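PDB 6ACS: ditrans,polycis-undecaprenyl-diphosphate synthase ((2E,6E)-farnesyl-diphosphate specific), which probably condenses eight isopentenyl diphosphates with farnesyl diphosphate, using magnesium, to make undecaprenyl diphosphate, the lipid carrier precursor for bacterial cell wall polysaccharides. Local coordinates for residues B[6-11]-B[227-232]; B[148-153]-B[167-172]; B[97-102]-B[129-134]. One frame throughout, in Å; residues are numbered along the deposited sequence.

Interaction 1. Residues B[6-11]-B[227-232]; sequences EYHLPQ and VFSGRE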
loop_
_atom_site.group_PDB
_atom_site.type_symbol
_atom_site.label_atom_id
_atom_site.label_comp_id
_atom_site.label_asym_id
_atom_site.label_seq_id
_atom_site.Cartn_x
_atom_site.Cartn_y
_atom_site.Cartn_z
ATOM N N GLU B 6 -14.210 8.053 22.113
ATOM C CA GLU B 6 -15.492 8.011 21.412
ATOM C C GLU B 6 -15.445 7.056 20.210
ATOM O O GLU B 6 -14.512 6.263 20.079
ATOM C CB GLU B 6 -15.901 9.414 20.958
ATOM C CG GLU B 6 -14.932 10.043 19.978
ATOM C CD GLU B 6 -15.574 11.146 19.168
ATOM O OE1 GLU B 6 -16.366 11.921 19.743
ATOM O OE2 GLU B 6 -15.293 11.227 17.952
ATOM N N TYR B 7 -16.466 7.113 19.352
ATOM C CA TYR B 7 -16.653 6.110 18.311
ATOM C C TYR B 7 -16.175 6.671 16.976
ATOM O O TYR B 7 -16.608 7.751 16.561
ATOM C CB TYR B 7 -18.105 5.663 18.199
ATOM C CG TYR B 7 -18.187 4.247 17.683
ATOM C CD1 TYR B 7 -18.117 3.954 16.320
ATOM C CD2 TYR B 7 -18.271 3.191 18.582
ATOM C CE1 TYR B 7 -18.151 2.627 15.878
ATOM C CE2 TYR B 7 -18.314 1.883 18.157
ATOM C CZ TYR B 7 -18.255 1.604 16.808
ATOM O OH TYR B 7 -18.317 0.286 16.413
ATOM N N HIS B 8 -15.326 5.919 16.288
ATOM C CA HIS B 8 -14.679 6.390 15.067
ATOM C C HIS B 8 -15.175 5.566 13.896
ATOM O O HIS B 8 -15.016 4.344 13.884
ATOM C CB HIS B 8 -13.162 6.258 15.177
ATOM C CG HIS B 8 -12.594 6.941 16.378
ATOM N ND1 HIS B 8 -12.625 8.310 16.533
ATOM C CD2 HIS B 8 -12.017 6.445 17.497
ATOM C CE1 HIS B 8 -12.074 8.630 17.692
ATOM N NE2 HIS B 8 -11.697 7.517 18.296
ATOM N N LEU B 9 -15.853 6.220 12.968
ATOM C CA LEU B 9 -16.360 5.621 11.741
ATOM C C LEU B 9 -15.412 5.904 10.587
ATOM O O LEU B 9 -14.869 7.011 10.492
ATOM C CB LEU B 9 -17.744 6.158 11.402
ATOM C CG LEU B 9 -18.868 5.529 12.230
ATOM C CD1 LEU B 9 -20.104 6.399 12.181
ATOM C CD2 LEU B 9 -19.163 4.134 11.677
ATOM N N PRO B 10 -15.170 4.952 9.696
ATOM C CA PRO B 10 -14.324 5.246 8.530
ATOM C C PRO B 10 -15.051 6.149 7.543
ATOM O O PRO B 10 -16.274 6.072 7.384
ATOM C CB PRO B 10 -14.056 3.865 7.918
ATOM C CG PRO B 10 -15.244 3.043 8.321
ATOM C CD PRO B 10 -15.699 3.580 9.685
ATOM N N GLN B 11 -14.272 7.003 6.858
ATOM C CA GLN B 11 -14.842 7.801 5.774
ATOM C C GLN B 11 -14.915 7.017 4.474
ATOM O O GLN B 11 -15.774 7.283 3.625
ATOM C CB GLN B 11 -14.000 9.058 5.521
ATOM C CG GLN B 11 -13.563 9.797 6.770
ATOM C CD GLN B 11 -13.897 11.276 6.724
ATOM O OE1 GLN B 11 -13.971 11.936 7.766
ATOM N NE2 GLN B 11 -14.107 11.805 5.524
ATOM N N VAL B 227 -14.008 -3.118 15.297
ATOM C CA VAL B 227 -12.563 -3.319 15.425
ATOM C C VAL B 227 -11.819 -2.076 14.951
ATOM O O VAL B 227 -10.874 -1.611 15.601
ATOM C CB VAL B 227 -12.128 -4.577 14.651
ATOM C CG1 VAL B 227 -10.593 -4.682 14.595
ATOM C CG2 VAL B 227 -12.710 -5.829 15.318
ATOM N N PHE B 228 -12.234 -1.530 13.807
ATOM C CA PHE B 228 -11.641 -0.302 13.288
ATOM C C PHE B 228 -11.702 0.822 14.311
ATOM O O PHE B 228 -10.722 1.548 14.522
ATOM C CB PHE B 228 -12.365 0.128 12.012
ATOM C CG PHE B 228 -11.982 1.502 11.544
ATOM C CD1 PHE B 228 -10.836 1.689 10.788
ATOM C CD2 PHE B 228 -12.756 2.614 11.879
ATOM C CE1 PHE B 228 -10.474 2.960 10.352
ATOM C CE2 PHE B 228 -12.395 3.888 11.462
ATOM C CZ PHE B 228 -11.242 4.060 10.686
ATOM N N SER B 229 -12.859 0.996 14.950
ATOM C CA SER B 229 -12.962 2.074 15.932
ATOM C C SER B 229 -11.972 1.876 17.076
ATOM O O SER B 229 -11.286 2.827 17.493
ATOM C CB SER B 229 -14.390 2.169 16.470
ATOM O OG SER B 229 -14.491 3.234 17.401
ATOM N N GLY B 230 -11.878 0.647 17.596
ATOM C CA GLY B 230 -10.924 0.399 18.673
ATOM C C GLY B 230 -9.480 0.642 18.252
ATOM O O GLY B 230 -8.659 1.150 19.028
ATOM N N ARG B 231 -9.142 0.279 17.014
ATOM C CA ARG B 231 -7.773 0.515 16.562
ATOM C C ARG B 231 -7.484 2.000 16.412
ATOM O O ARG B 231 -6.365 2.449 16.678
ATOM C CB ARG B 231 -7.519 -0.195 15.244
ATOM C CG ARG B 231 -7.494 -1.705 15.381
ATOM C CD ARG B 231 -7.316 -2.257 14.001
ATOM N NE ARG B 231 -7.414 -3.703 13.920
ATOM C CZ ARG B 231 -7.398 -4.340 12.759
ATOM N NH1 ARG B 231 -7.291 -3.630 11.630
ATOM N NH2 ARG B 231 -7.498 -5.656 12.724
ATOM N N GLU B 232 -8.462 2.775 15.959
ATOM C CA GLU B 232 -8.233 4.215 15.866
ATOM C C GLU B 232 -8.084 4.845 17.239
ATOM O O GLU B 232 -7.301 5.792 17.406
ATOM C CB GLU B 232 -9.358 4.875 15.086
ATOM C CG GLU B 232 -9.268 4.487 13.633
ATOM C CD GLU B 232 -9.321 5.673 12.725
ATOM O OE1 GLU B 232 -10.219 6.515 12.926
ATOM O OE2 GLU B 232 -8.482 5.744 11.805
#
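The extended N-terminal segment 6-11 runs over a turn of helix 218-235 and comes nearest where the CA atoms of His8 and Ser229 lie 4.7 Å apart. One hydrogen bond joins the two segments. The backbone N of His8 donates to OG of Ser229 at 3.0 Å, and the bond is nearly straight at 172°. With chi1 at -179°, OG points away from the serine's own N and up to the passing chain. The same serine lies against the Tyr7 ring. Its CB sits over one ring face, 4.0 Å from the ring centroid, as a CH-pi contact. The Tyr7 hydroxyl reaches past the serine to a hydrogen bond with Asn226.

The His8 ring presents an edge to the helix, with CD2 3.7 Å from the carbonyl O of Ser229. CB of His8 lies 3.7 Å from OE1 of Glu232. The ring and the carboxylate are turned steeply, 72° apart. The other carboxylate oxygen of Glu232, OE2, forms a salt bridge with Arg192 of the second subunit.

Phe228, one residue before Ser229, meets Pro10. Pro10 covers one face of its ring, with CB 4.2 Å from the centroid. CG of Glu232 lies over the opposite face. The His8 carbonyl O meets the ring edge in plane, 3.5 Å from CD2.

The contact thus lays the lead-in to strand 12-17 across helix 218-235. Phe228 also touches Glu205 on strand 205-208, a predicted magnesium ligand, and Lys237 borders His8 and Glu232 on the way to helix 239-252.

Interaction 2. Residues B[148-153]-B[167-172]; sequences KQVAQA and DLFAKY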
loop_
_atom_site.group_PDB
_atom_site.type_symbol
_atom_site.label_atom_id
_atom_site.label_comp_id
_atom_site.label_asym_id
_atom_site.label_seq_id
_atom_site.Cartn_x
_atom_site.Cartn_y
_atom_site.Cartn_z
ATOM N N LYS B 148 1.659 7.839 -16.814
ATOM C CA LYS B 148 1.517 8.034 -18.250
ATOM C C LYS B 148 0.849 9.366 -18.548
ATOM O O LYS B 148 1.283 10.099 -19.434
ATOM C CB LYS B 148 0.709 6.887 -18.862
ATOM C CG LYS B 148 0.413 7.080 -20.343
ATOM C CD LYS B 148 -0.271 5.836 -20.960
ATOM C CE LYS B 148 -1.731 5.732 -20.583
ATOM N NZ LYS B 148 -2.427 4.780 -21.501
ATOM N N GLN B 149 -0.232 9.685 -17.830
ATOM C CA GLN B 149 -0.919 10.945 -18.084
ATOM C C GLN B 149 -0.024 12.142 -17.789
ATOM O O GLN B 149 -0.007 13.129 -18.546
ATOM C CB GLN B 149 -2.182 11.023 -17.234
ATOM C CG GLN B 149 -3.250 10.033 -17.602
ATOM C CD GLN B 149 -4.431 10.178 -16.671
ATOM O OE1 GLN B 149 -5.002 11.259 -16.564
ATOM N NE2 GLN B 149 -4.763 9.115 -15.950
ATOM N N VAL B 150 0.716 12.081 -16.684
ATOM C CA VAL B 150 1.648 13.158 -16.346
ATOM C C VAL B 150 2.720 13.300 -17.423
ATOM O O VAL B 150 3.030 14.411 -17.884
ATOM C CB VAL B 150 2.279 12.887 -14.971
ATOM C CG1 VAL B 150 3.426 13.839 -14.726
ATOM C CG2 VAL B 150 1.219 13.057 -13.896
ATOM N N ALA B 151 3.294 12.174 -17.848
ATOM C CA ALA B 151 4.327 12.217 -18.884
ATOM C C ALA B 151 3.773 12.691 -20.224
ATOM O O ALA B 151 4.480 13.355 -20.986
ATOM C CB ALA B 151 4.954 10.841 -19.039
ATOM N N GLN B 152 2.537 12.333 -20.556
ATOM C CA GLN B 152 1.938 12.866 -21.777
ATOM C C GLN B 152 1.826 14.378 -21.700
ATOM O O GLN B 152 2.085 15.079 -22.685
ATOM C CB GLN B 152 0.564 12.236 -22.023
ATOM C CG GLN B 152 0.666 10.787 -22.479
ATOM C CD GLN B 152 -0.673 10.079 -22.473
ATOM O OE1 GLN B 152 -1.540 10.365 -21.643
ATOM N NE2 GLN B 152 -0.853 9.149 -23.407
ATOM N N ALA B 153 1.447 14.905 -20.532
ATOM C CA ALA B 153 1.428 16.359 -20.384
ATOM C C ALA B 153 2.828 16.957 -20.538
ATOM O O ALA B 153 2.993 18.021 -21.146
ATOM C CB ALA B 153 0.802 16.741 -19.041
ATOM N N ASP B 167 2.188 15.849 -4.525
ATOM C CA ASP B 167 0.940 16.606 -4.610
ATOM C C ASP B 167 0.442 16.698 -6.042
ATOM O O ASP B 167 -0.760 16.552 -6.301
ATOM C CB ASP B 167 1.130 18.002 -4.033
ATOM C CG ASP B 167 1.236 17.992 -2.524
ATOM O OD1 ASP B 167 0.801 16.997 -1.894
ATOM O OD2 ASP B 167 1.779 18.965 -1.979
ATOM N N LEU B 168 1.356 16.908 -6.984
ATOM C CA LEU B 168 0.958 16.976 -8.384
ATOM C C LEU B 168 0.506 15.605 -8.890
ATOM O O LEU B 168 -0.529 15.484 -9.560
ATOM C CB LEU B 168 2.116 17.550 -9.214
ATOM C CG LEU B 168 1.798 17.867 -10.687
ATOM C CD1 LEU B 168 2.681 19.012 -11.217
ATOM C CD2 LEU B 168 1.983 16.623 -11.573
ATOM N N PHE B 169 1.280 14.569 -8.584
ATOM C CA PHE B 169 0.983 13.225 -9.066
ATOM C C PHE B 169 -0.353 12.725 -8.546
ATOM O O PHE B 169 -1.100 12.065 -9.276
ATOM C CB PHE B 169 2.107 12.274 -8.642
ATOM C CG PHE B 169 1.960 10.881 -9.190
ATOM C CD1 PHE B 169 2.336 10.590 -10.493
ATOM C CD2 PHE B 169 1.448 9.865 -8.395
ATOM C CE1 PHE B 169 2.201 9.294 -10.991
ATOM C CE2 PHE B 169 1.310 8.588 -8.875
ATOM C CZ PHE B 169 1.697 8.293 -10.177
ATOM N N ALA B 170 -0.692 13.075 -7.302
ATOM C CA ALA B 170 -1.896 12.545 -6.679
ATOM C C ALA B 170 -3.158 12.866 -7.475
ATOM O O ALA B 170 -4.141 12.106 -7.416
ATOM C CB ALA B 170 -1.998 13.089 -5.246
ATOM N N LYS B 171 -3.154 13.973 -8.230
ATOM C CA LYS B 171 -4.351 14.394 -8.949
ATOM C C LYS B 171 -4.654 13.517 -10.156
ATOM O O LYS B 171 -5.710 13.687 -10.768
ATOM C CB LYS B 171 -4.239 15.858 -9.381
ATOM C CG LYS B 171 -4.100 16.839 -8.217
ATOM C CD LYS B 171 -5.335 16.775 -7.326
ATOM C CE LYS B 171 -5.340 17.875 -6.283
ATOM N NZ LYS B 171 -6.353 17.623 -5.225
ATOM N N TYR B 172 -3.769 12.592 -10.499
ATOM C CA TYR B 172 -3.956 11.703 -11.637
ATOM C C TYR B 172 -4.297 10.273 -11.234
ATOM O O TYR B 172 -4.588 9.444 -12.107
ATOM C CB TYR B 172 -2.685 11.693 -12.488
ATOM C CG TYR B 172 -2.391 13.030 -13.131
ATOM C CD1 TYR B 172 -1.671 14.011 -12.456
ATOM C CD2 TYR B 172 -2.827 13.303 -14.426
ATOM C CE1 TYR B 172 -1.382 15.243 -13.055
ATOM C CE2 TYR B 172 -2.541 14.530 -15.035
ATOM C CZ TYR B 172 -1.814 15.489 -14.344
ATOM O OH TYR B 172 -1.524 16.710 -14.927
#
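This contact packs helix 139-155 against the region of the short helix 166-170, up to Tyr172. Val150 carries it. Its CG2 methyl sits over one face of the Tyr172 ring, 3.5 Å from the centroid and 19° off the ring normal. This is a close CH-pi contact. The methyl is shifted from the middle toward the rim, and CD1 of Tyr172 is its nearest ring atom at 3.4 Å. The two side chains cross at about a right angle.

The valine torsion (chi1 169°) turns CG1 anti to the backbone N and sets CG2 anti to the carbonyl carbon. CG2 is the branch that does all the touching. Besides the tyrosine it meets CD2 of Leu168 at 4.3 Å. It also lies 4.3 Å from CD1 of Phe169. One methyl is therefore held among three side chains of segment 167-172.

Gln149 lies at the rim of the same tyrosine. Its OE1 is in the ring plane at the edge, 3.7 Å from CD2 of Tyr172, and the amide is turned 81° from the ring. CB of Gln149 approaches the same carbon, also at 3.7 Å. NE2 of Gln149 is hydrogen-bonded to OD1 of Asn145, one turn back on its own helix, which would favour this turn of the amide.

Phe169 also packs on Ala146 and Ala147 of helix 139-155, and on Ala147 of the second subunit. No hydrogen bond crosses between the segments. The arrangement is mostly apolar packing of a helix against a short helical segment running to Tyr172, a methyl on an aromatic face, within the helical connection between strands 129-134 and 183-186 beside the dimer partner.

Interaction 3. Residues B[97-102]-B[129-134]; sequences IALRFI and MTLTIA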
loop_
_atom_site.group_PDB
_atom_site.type_symbol
_atom_site.label_atom_id
_atom_site.label_comp_id
_atom_site.label_asym_id
_atom_site.label_seq_id
_atom_site.Cartn_x
_atom_site.Cartn_y
_atom_site.Cartn_z
ATOM N N ILE B 97 -27.029 7.220 -3.720
ATOM C CA ILE B 97 -25.655 6.747 -3.890
ATOM C C ILE B 97 -25.222 7.020 -5.322
ATOM O O ILE B 97 -25.977 6.751 -6.261
ATOM C CB ILE B 97 -25.529 5.242 -3.616
ATOM C CG1 ILE B 97 -25.944 4.908 -2.192
ATOM C CG2 ILE B 97 -24.075 4.762 -3.869
ATOM C CD1 ILE B 97 -26.151 3.437 -2.001
ATOM N N ALA B 98 -24.017 7.553 -5.485
ATOM C CA ALA B 98 -23.419 7.752 -6.801
ATOM C C ALA B 98 -22.573 6.537 -7.151
ATOM O O ALA B 98 -21.753 6.096 -6.340
ATOM C CB ALA B 98 -22.557 9.016 -6.818
ATOM N N LEU B 99 -22.753 6.017 -8.361
ATOM C CA LEU B 99 -21.978 4.880 -8.834
ATOM C C LEU B 99 -20.771 5.354 -9.635
ATOM O O LEU B 99 -20.877 6.266 -10.464
ATOM C CB LEU B 99 -22.854 3.974 -9.699
ATOM C CG LEU B 99 -22.366 2.569 -10.032
ATOM C CD1 LEU B 99 -21.924 1.838 -8.774
ATOM C CD2 LEU B 99 -23.480 1.815 -10.730
ATOM N N ARG B 100 -19.624 4.715 -9.395
ATOM C CA ARG B 100 -18.391 5.030 -10.101
ATOM C C ARG B 100 -17.676 3.730 -10.445
ATOM O O ARG B 100 -17.857 2.712 -9.775
ATOM C CB ARG B 100 -17.502 5.933 -9.230
ATOM C CG ARG B 100 -16.309 6.510 -9.952
ATOM C CD ARG B 100 -15.439 7.379 -9.042
ATOM N NE ARG B 100 -16.136 8.548 -8.518
ATOM C CZ ARG B 100 -15.523 9.610 -8.000
ATOM N NH1 ARG B 100 -14.197 9.650 -7.945
ATOM N NH2 ARG B 100 -16.235 10.629 -7.536
ATOM N N PHE B 101 -16.874 3.760 -11.511
ATOM C CA PHE B 101 -16.083 2.601 -11.896
ATOM C C PHE B 101 -14.633 3.029 -12.039
ATOM O O PHE B 101 -14.353 4.125 -12.537
ATOM C CB PHE B 101 -16.604 1.992 -13.199
ATOM C CG PHE B 101 -18.045 1.606 -13.123
ATOM C CD1 PHE B 101 -19.031 2.518 -13.466
ATOM C CD2 PHE B 101 -18.414 0.356 -12.638
ATOM C CE1 PHE B 101 -20.375 2.180 -13.370
ATOM C CE2 PHE B 101 -19.767 0.003 -12.536
ATOM C CZ PHE B 101 -20.738 0.920 -12.902
ATOM N N ILE B 102 -13.717 2.192 -11.551
ATOM C CA ILE B 102 -12.294 2.451 -11.763
ATOM C C ILE B 102 -11.673 1.237 -12.431
ATOM O O ILE B 102 -12.166 0.110 -12.307
ATOM C CB ILE B 102 -11.529 2.785 -10.468
ATOM C CG1 ILE B 102 -11.704 1.645 -9.466
ATOM C CG2 ILE B 102 -12.002 4.141 -9.904
ATOM C CD1 ILE B 102 -10.971 1.883 -8.135
ATOM N N MET B 129 -23.277 9.127 -0.755
ATOM C CA MET B 129 -22.175 8.174 -0.692
ATOM C C MET B 129 -21.790 7.842 -2.119
ATOM O O MET B 129 -22.618 7.951 -3.022
ATOM C CB MET B 129 -22.553 6.900 0.066
ATOM C CG MET B 129 -21.375 5.975 0.315
ATOM S SD MET B 129 -21.838 4.482 1.219
ATOM C CE MET B 129 -22.542 3.474 -0.083
ATOM N N THR B 130 -20.524 7.492 -2.322
ATOM C CA THR B 130 -20.048 6.988 -3.600
ATOM C C THR B 130 -19.710 5.511 -3.460
ATOM O O THR B 130 -18.913 5.129 -2.596
ATOM C CB THR B 130 -18.835 7.769 -4.087
ATOM O OG1 THR B 130 -19.225 9.123 -4.322
ATOM C CG2 THR B 130 -18.289 7.151 -5.378
ATOM N N LEU B 131 -20.316 4.694 -4.310
ATOM C CA LEU B 131 -19.989 3.285 -4.440
ATOM C C LEU B 131 -19.156 3.108 -5.708
ATOM O O LEU B 131 -19.626 3.402 -6.811
ATOM C CB LEU B 131 -21.261 2.436 -4.500
ATOM C CG LEU B 131 -21.066 0.950 -4.851
ATOM C CD1 LEU B 131 -20.220 0.262 -3.796
ATOM C CD2 LEU B 131 -22.413 0.246 -4.980
ATOM N N THR B 132 -17.916 2.666 -5.550
ATOM C CA THR B 132 -17.019 2.463 -6.680
ATOM C C THR B 132 -16.787 0.976 -6.890
ATOM O O THR B 132 -16.439 0.254 -5.944
ATOM C CB THR B 132 -15.685 3.178 -6.460
ATOM O OG1 THR B 132 -15.929 4.589 -6.340
ATOM C CG2 THR B 132 -14.744 2.921 -7.652
ATOM N N ILE B 133 -16.988 0.524 -8.128
ATOM C CA ILE B 133 -16.726 -0.852 -8.539
ATOM C C ILE B 133 -15.452 -0.849 -9.372
ATOM O O ILE B 133 -15.355 -0.146 -10.392
ATOM C CB ILE B 133 -17.901 -1.445 -9.339
ATOM C CG1 ILE B 133 -19.242 -1.189 -8.637
ATOM C CG2 ILE B 133 -17.641 -2.913 -9.646
ATOM C CD1 ILE B 133 -19.358 -1.754 -7.256
ATOM N N ALA B 134 -14.465 -1.622 -8.925
ATOM C CA ALA B 134 -13.189 -1.732 -9.622
ATOM C C ALA B 134 -13.307 -2.857 -10.639
ATOM O O ALA B 134 -13.562 -4.007 -10.268
ATOM C CB ALA B 134 -12.053 -1.978 -8.626
#
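Arg100 lies beside Thr132 on one face of the sheet, on the adjacent parallel strands 97-102 and 129-134. CB of Arg100 lies 3.6 Å from OG1 of Thr132. CG and CD continue past the same oxygen, with CD at 3.9 Å. In one of two modelled conformers, the chain then bends at chi3 (-62°), and NE arrives 4.1 Å from CG2 of Thr130. NH1 forms a salt bridge with Asp177.

Five backbone hydrogen bonds join the strands. Arg100 takes part in two: its N donates to O of Leu131 and its O accepts from N of Ile133, each at 2.9 Å. The bond from N of Ile102 to O of Ile133 is longer, 3.1 Å.

On the other sheet face, CD1 of Leu99, in one of its two conformers, touches CG1 of Ile133 at 4.0 Å. The Phe101 and Ile133 side chains run side by side, CD2 of Phe101 3.8 Å from CB of Ile133.

The pair belongs to a beta-alpha-beta unit connected by helix 110-123. That helix packs on Leu99 and Phe101, while helix 42-52 covers Ile97 and Met129. Strand 97-102 is outermost in this chain's sheet, and strand 129-134 continues it to strand 56-61.

Interaction 3 lies nearest the middle of the chain, about 7 Å from its centre. Interactions 1 and 2 lie about 19 and 20 Å out, with their centres 33 Å apart. Both border the second subunit, whereas no other chain of the assembly touches interaction 3. Strand 129-134 leads into helix 139-155, so interactions 3 and 2 follow in series, and both are nested in the loop closed by interaction 1. Interaction 1 lies beside Glu205, a predicted magnesium ligand, with the Phe228 side chain about 4 Å away. The Ala134 side chain of interaction 3 is about 12 Å from that of Ser194, a predicted substrate-binding residue. Interaction 2 lies away from these sites.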